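Side-chain contacts in GphF Dehydratase 1 (Archangium violaceum, PDB 6MBF), which probably dehydrates a polyketide intermediate of the gephyronic acid synthase and may also shift the double bond so formed: residues L55-A60 with F104-A109; I160-R165 with C206-F211. All blocks are in the same frame, centred on the assembly; numbering follows the deposited sequence.

Interaction 1 of 2, residues L55-A60 with F104-A109; sequences LEMALA and FEIHSA
Helix residues Met-57 and Ala-58 face strand residues Ile-106 and Phe-104, with CA-to-CA separations of 8.4 Å for Met-57 to Ile-106 and 7.4 Å for Ala-58 to Phe-104, too far for backbone hydrogen bonds, so side chains alone bridge the gap. All four side chains leave their backbones toward the opposing segment.

The closer pair is a CH-pi contact. The methyl CB of Ala-58 sits over one face of the Phe-104 ring, 3.8 Å from its centroid and 24° off the ring normal. The displacement is toward the far rim, so that CZ is the ring atom nearest to Ala-58 CB, at 3.5 Å. The first torsion of Phe-104 (chi1 75°) swings the ring off the strand and turns one face to the Ala-58 methyl.

Beside it, Met-57 and Ile-106 meet obliquely. The delta methyl of Ile-106 reaches the root of the methionine, CD1 lying 3.7 Å from Met-57 CB, and it is also 4.0 Å from Met-57 SD. A bend at the last torsion of Met-57 (chi3 71°) brings CE to 3.9 Å from the other isoleucine branch, CG2, so the thioether end spans both methyls of Ile-106.

The surroundings continue this pattern: Ile-128 of strand 121-131 and Val-76 of strand 73-81 touch both Ala-58 and Phe-104, while Leu-97 touches Phe-104 and Ile-106. Glu-105, between Phe-104 and Ile-106, forms salt bridges with Arg-98 and Arg-122.

This is the hotdog arrangement, a central helix packed against a curved antiparallel sheet. With no hydrogen bond between the segments and only 184 Å² buried, their mutual contact rests on dispersion, the CH-pi contact and the burial of apolar groups.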
loop_
_atom_site.group_PDB
_atom_site.type_symbol
_atom_site.label_atom_id
_atom_site.label_comp_id
_atom_site.label_asym_id
_atom_site.label_seq_id
_atom_site.Cartn_x
_atom_site.Cartn_y
_atom_site.Cartn_z
ATOM N N LEU A 55 1.084 -1.866 4.636
ATOM C CA LEU A 55 1.075 -3.217 4.083
ATOM C C LEU A 55 2.496 -3.719 3.853
ATOM O O LEU A 55 2.811 -4.879 4.159
ATOM C CB LEU A 55 0.273 -3.240 2.782
ATOM C CG LEU A 55 -1.213 -2.882 2.896
ATOM C CD1 LEU A 55 -1.891 -2.959 1.533
ATOM C CD2 LEU A 55 -1.891 -3.823 3.883
ATOM N N GLU A 56 3.377 -2.854 3.333
ATOM C CA GLU A 56 4.768 -3.251 3.127
ATOM C C GLU A 56 5.456 -3.556 4.455
ATOM O O GLU A 56 6.169 -4.558 4.578
ATOM C CB GLU A 56 5.539 -2.167 2.362
ATOM C CG GLU A 56 7.076 -2.332 2.427
ATOM C CD GLU A 56 7.601 -3.622 1.786
ATOM O OE1 GLU A 56 6.850 -4.350 1.092
ATOM O OE2 GLU A 56 8.798 -3.911 1.979
ATOM N N MET A 57 5.261 -2.696 5.456
ATOM C CA MET A 57 5.863 -2.952 6.761
ATOM C C MET A 57 5.419 -4.303 7.313
ATOM O O MET A 57 6.229 -5.053 7.870
ATOM C CB MET A 57 5.509 -1.826 7.719
ATOM C CG MET A 57 6.192 -0.505 7.358
ATOM S SD MET A 57 5.607 0.885 8.346
ATOM C CE MET A 57 6.311 0.488 9.948
ATOM N N ALA A 58 4.140 -4.643 7.135
ATOM C CA ALA A 58 3.630 -5.918 7.633
ATOM C C ALA A 58 4.204 -7.098 6.853
ATOM O O ALA A 58 4.569 -8.119 7.451
ATOM C CB ALA A 58 2.104 -5.927 7.585
ATOM N N LEU A 59 4.287 -6.986 5.524
ATOM C CA LEU A 59 4.914 -8.049 4.740
ATOM C C LEU A 59 6.371 -8.229 5.133
ATOM O O LEU A 59 6.860 -9.360 5.253
ATOM C CB LEU A 59 4.814 -7.736 3.245
ATOM C CG LEU A 59 3.428 -7.749 2.619
ATOM C CD1 LEU A 59 3.481 -6.983 1.311
ATOM C CD2 LEU A 59 2.945 -9.195 2.398
ATOM N N ALA A 60 7.074 -7.116 5.343
ATOM C CA ALA A 60 8.475 -7.166 5.732
ATOM C C ALA A 60 8.629 -7.781 7.116
ATOM O O ALA A 60 9.554 -8.568 7.347
ATOM C CB ALA A 60 9.077 -5.760 5.677
ATOM N N PHE A 104 0.011 -7.696 14.559
ATOM C CA PHE A 104 0.935 -6.574 14.496
ATOM C C PHE A 104 0.175 -5.266 14.680
ATOM O O PHE A 104 -1.036 -5.174 14.440
ATOM C CB PHE A 104 1.732 -6.546 13.181
ATOM C CG PHE A 104 0.932 -6.078 11.995
ATOM C CD1 PHE A 104 0.893 -4.731 11.652
ATOM C CD2 PHE A 104 0.229 -6.984 11.216
ATOM C CE1 PHE A 104 0.153 -4.300 10.564
ATOM C CE2 PHE A 104 -0.509 -6.559 10.125
ATOM C CZ PHE A 104 -0.552 -5.214 9.804
ATOM N N GLU A 105 0.912 -4.256 15.135
ATOM C CA GLU A 105 0.422 -2.889 15.226
ATOM C C GLU A 105 1.517 -1.939 14.770
ATOM O O GLU A 105 2.700 -2.158 15.050
ATOM C CB GLU A 105 0.007 -2.508 16.651
ATOM C CG GLU A 105 -1.117 -3.312 17.251
ATOM C CD GLU A 105 -1.475 -2.786 18.626
ATOM O OE1 GLU A 105 -0.873 -3.250 19.613
ATOM O OE2 GLU A 105 -2.330 -1.879 18.711
ATOM N N ILE A 106 1.119 -0.874 14.083
ATOM C CA ILE A 106 2.041 0.147 13.612
ATOM C C ILE A 106 1.649 1.474 14.243
ATOM O O ILE A 106 0.489 1.899 14.142
ATOM C CB ILE A 106 2.050 0.229 12.075
ATOM C CG1 ILE A 106 2.514 -1.114 11.494
ATOM C CG2 ILE A 106 2.926 1.390 11.599
ATOM C CD1 ILE A 106 2.575 -1.138 9.950
ATOM N N HIS A 107 2.611 2.108 14.911
ATOM C CA HIS A 107 2.434 3.382 15.597
ATOM C C HIS A 107 3.516 4.357 15.153
ATOM O O HIS A 107 4.582 3.959 14.674
ATOM C CB HIS A 107 2.537 3.246 17.126
ATOM C CG HIS A 107 1.387 2.542 17.778
ATOM N ND1 HIS A 107 1.202 1.177 17.703
ATOM C CD2 HIS A 107 0.394 3.014 18.569
ATOM C CE1 HIS A 107 0.131 0.842 18.401
ATOM N NE2 HIS A 107 -0.378 1.938 18.938
ATOM N N SER A 108 3.250 5.648 15.345
ATOM C CA SER A 108 4.261 6.678 15.149
ATOM C C SER A 108 4.330 7.571 16.376
ATOM O O SER A 108 3.395 7.634 17.181
ATOM C CB SER A 108 3.983 7.552 13.914
ATOM O OG SER A 108 2.888 8.427 14.145
ATOM N N ALA A 109 5.436 8.304 16.480
ATOM C CA ALA A 109 5.617 9.256 17.567
ATOM C C ALA A 109 6.561 10.368 17.130
ATOM O O ALA A 109 7.418 10.174 16.265
ATOM C CB ALA A 109 6.168 8.565 18.820
#

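Interaction 2 of 2, residues I160-R165 with C206-F211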
loop_
_atom_site.group_PDB
_atom_site.type_symbol
_atom_site.label_atom_id
_atom_site.label_comp_id
_atom_site.label_asym_id
_atom_site.label_seq_id
_atom_site.Cartn_x
_atom_site.Cartn_y
_atom_site.Cartn_z
ATOM N N ILE A 160 -2.850 17.118 -7.497
ATOM C CA ILE A 160 -3.018 17.744 -6.194
ATOM C C ILE A 160 -2.835 16.742 -5.066
ATOM O O ILE A 160 -2.629 17.144 -3.910
ATOM C CB ILE A 160 -4.394 18.430 -6.092
ATOM C CG1 ILE A 160 -5.524 17.431 -6.352
ATOM C CG2 ILE A 160 -4.474 19.582 -7.076
ATOM C CD1 ILE A 160 -6.898 17.990 -6.047
ATOM N N TYR A 161 -2.911 15.441 -5.373
ATOM C CA TYR A 161 -2.701 14.390 -4.388
ATOM C C TYR A 161 -1.397 13.632 -4.566
ATOM O O TYR A 161 -0.923 13.033 -3.599
ATOM C CB TYR A 161 -3.837 13.363 -4.439
ATOM C CG TYR A 161 -5.215 13.953 -4.326
ATOM C CD1 TYR A 161 -5.526 14.864 -3.325
ATOM C CD2 TYR A 161 -6.215 13.591 -5.226
ATOM C CE1 TYR A 161 -6.811 15.404 -3.220
ATOM C CE2 TYR A 161 -7.490 14.131 -5.134
ATOM C CZ TYR A 161 -7.777 15.029 -4.138
ATOM O OH TYR A 161 -9.049 15.542 -4.054
ATOM N N TYR A 162 -0.821 13.624 -5.762
ATOM C CA TYR A 162 0.280 12.723 -6.073
ATOM C C TYR A 162 1.360 13.458 -6.842
ATOM O O TYR A 162 1.056 14.178 -7.798
ATOM C CB TYR A 162 -0.206 11.548 -6.915
ATOM C CG TYR A 162 -0.849 10.415 -6.152
ATOM C CD1 TYR A 162 -0.083 9.582 -5.333
ATOM C CD2 TYR A 162 -2.202 10.128 -6.310
ATOM C CE1 TYR A 162 -0.661 8.516 -4.652
ATOM C CE2 TYR A 162 -2.791 9.061 -5.635
ATOM C CZ TYR A 162 -2.015 8.252 -4.816
ATOM O OH TYR A 162 -2.605 7.185 -4.160
ATOM N N GLY A 163 2.611 13.245 -6.446
ATOM C CA GLY A 163 3.743 13.791 -7.154
ATOM C C GLY A 163 4.301 12.856 -8.212
ATOM O O GLY A 163 3.790 11.750 -8.444
ATOM N N PRO A 164 5.384 13.285 -8.870
ATOM C CA PRO A 164 5.870 12.563 -10.059
ATOM C C PRO A 164 6.468 11.196 -9.785
ATOM O O PRO A 164 6.656 10.435 -10.744
ATOM C CB PRO A 164 6.930 13.509 -10.641
ATOM C CG PRO A 164 7.322 14.400 -9.507
ATOM C CD PRO A 164 6.112 14.548 -8.643
ATOM N N ARG A 165 6.800 10.858 -8.539
ATOM C CA ARG A 165 7.257 9.505 -8.249
ATOM C C ARG A 165 6.118 8.500 -8.200
ATOM O O ARG A 165 6.384 7.291 -8.175
ATOM C CB ARG A 165 8.000 9.461 -6.915
ATOM C CG ARG A 165 9.209 10.381 -6.833
ATOM C CD ARG A 165 9.774 10.355 -5.431
ATOM N NE ARG A 165 10.942 11.216 -5.307
ATOM C CZ ARG A 165 12.193 10.796 -5.445
ATOM N NH1 ARG A 165 12.437 9.520 -5.705
ATOM N NH2 ARG A 165 13.199 11.652 -5.314
ATOM N N CYS A 206 -1.121 0.159 -8.483
ATOM C CA CYS A 206 -2.234 -0.762 -8.692
ATOM C C CYS A 206 -3.516 -0.228 -8.062
ATOM O O CYS A 206 -4.591 -0.301 -8.665
ATOM C CB CYS A 206 -1.891 -2.145 -8.130
ATOM S SG CYS A 206 -0.498 -2.963 -8.962
ATOM N N PHE A 207 -3.423 0.318 -6.850
ATOM C CA PHE A 207 -4.613 0.886 -6.228
ATOM C C PHE A 207 -5.099 2.109 -6.998
ATOM O O PHE A 207 -6.311 2.337 -7.091
ATOM C CB PHE A 207 -4.334 1.235 -4.762
ATOM C CG PHE A 207 -4.120 0.030 -3.857
ATOM C CD1 PHE A 207 -4.197 -1.276 -4.342
ATOM C CD2 PHE A 207 -3.825 0.219 -2.516
ATOM C CE1 PHE A 207 -3.991 -2.381 -3.483
ATOM C CE2 PHE A 207 -3.622 -0.866 -1.663
ATOM C CZ PHE A 207 -3.703 -2.159 -2.141
ATOM N N GLN A 208 -4.181 2.877 -7.599
ATOM C CA GLN A 208 -4.604 4.027 -8.395
ATOM C C GLN A 208 -5.363 3.604 -9.656
ATOM O O GLN A 208 -6.181 4.379 -10.169
ATOM C CB GLN A 208 -3.398 4.903 -8.749
ATOM C CG GLN A 208 -2.852 5.738 -7.576
ATOM C CD GLN A 208 -2.082 6.932 -8.070
ATOM O OE1 GLN A 208 -2.582 7.693 -8.905
ATOM N NE2 GLN A 208 -0.851 7.100 -7.587
ATOM N N CYS A 209 -5.112 2.394 -10.173
ATOM C CA CYS A 209 -5.954 1.855 -11.238
ATOM C C CYS A 209 -7.408 1.758 -10.787
ATOM O O CYS A 209 -8.330 2.025 -11.572
ATOM C CB CYS A 209 -5.445 0.484 -11.684
ATOM S SG CYS A 209 -3.840 0.496 -12.521
ATOM N N VAL A 210 -7.639 1.381 -9.526
ATOM C CA VAL A 210 -9.005 1.369 -9.006
ATOM C C VAL A 210 -9.558 2.786 -8.972
ATOM O O VAL A 210 -10.712 3.026 -9.362
ATOM C CB VAL A 210 -9.071 0.714 -7.612
ATOM C CG1 VAL A 210 -10.538 0.589 -7.161
ATOM C CG2 VAL A 210 -8.385 -0.636 -7.602
ATOM N N PHE A 211 -8.739 3.744 -8.518
ATOM C CA PHE A 211 -9.157 5.148 -8.493
ATOM C C PHE A 211 -9.574 5.626 -9.876
ATOM O O PHE A 211 -10.590 6.321 -10.025
ATOM C CB PHE A 211 -8.018 6.036 -7.987
ATOM C CG PHE A 211 -7.644 5.832 -6.542
ATOM C CD1 PHE A 211 -8.455 5.127 -5.666
ATOM C CD2 PHE A 211 -6.476 6.402 -6.058
ATOM C CE1 PHE A 211 -8.087 4.986 -4.330
ATOM C CE2 PHE A 211 -6.104 6.254 -4.729
ATOM C CZ PHE A 211 -6.914 5.547 -3.870
#
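Tyr-162 and Gln-208 approach from opposite directions and stack flat, ring and amide planes only 10° apart. NE2 of Gln-208 lies over the ring centre, 3.1 Å above the plane of Tyr-162, while its CD lies 3.3 Å from Tyr-162 CE2. CG of Gln-208 stands anti to its carbonyl carbon (chi1 -74°), and the extended chain beyond carries the amide out to the ring. Hydrogen bonds hold it flat there: NE2 donates to Asp-204 OD2 and Leu-166 O, and OE1 accepts from Tyr-154 OH. Phe-211 crosses the tyrosine at about a right angle, its CE2 at the ring's edge and 3.7 Å from Tyr-162 OH. That hydroxyl is hydrogen-bonded to Asp-204, whose carboxylate thus joins both stacked partners. A leucine in place of Tyr-162 would probably leave the Gln-208 amide without its flat partner and Asp-204 without the phenol.

His-41 also meets the tyrosine ring; with Asp-204 it probably forms the histidine-aspartate pair of polyketide synthase dehydratases. The loop carrying Tyr-162 runs between helix 151-158 and strand 169-175; helix 200-214 presents Gln-208 to it, while Val-210 packs on strands 241-248, 259-267 and 273-284.

From the N terminus, interaction 1 comes first: helix 52-65 is brought against strand 103-109, closing a loop of 43 intervening residues that includes strands 73-81 and 93-100. Interaction 2 opens only afterwards and closes 40 residues between the 160-165 loop and helix 200-214. The two are therefore in series, neither nested nor crossed. Interaction 1 lies in the first half of the chain and interaction 2 in the second, in keeping with a double-hotdog fold, and their centres lie 21 Å apart on opposite sides of the chain's centre. Their helical segments nevertheless meet, Leu-55 CD1 packing 4.2 Å from Phe-207 CZ, so helices 52-65 and 200-214 touch at this point.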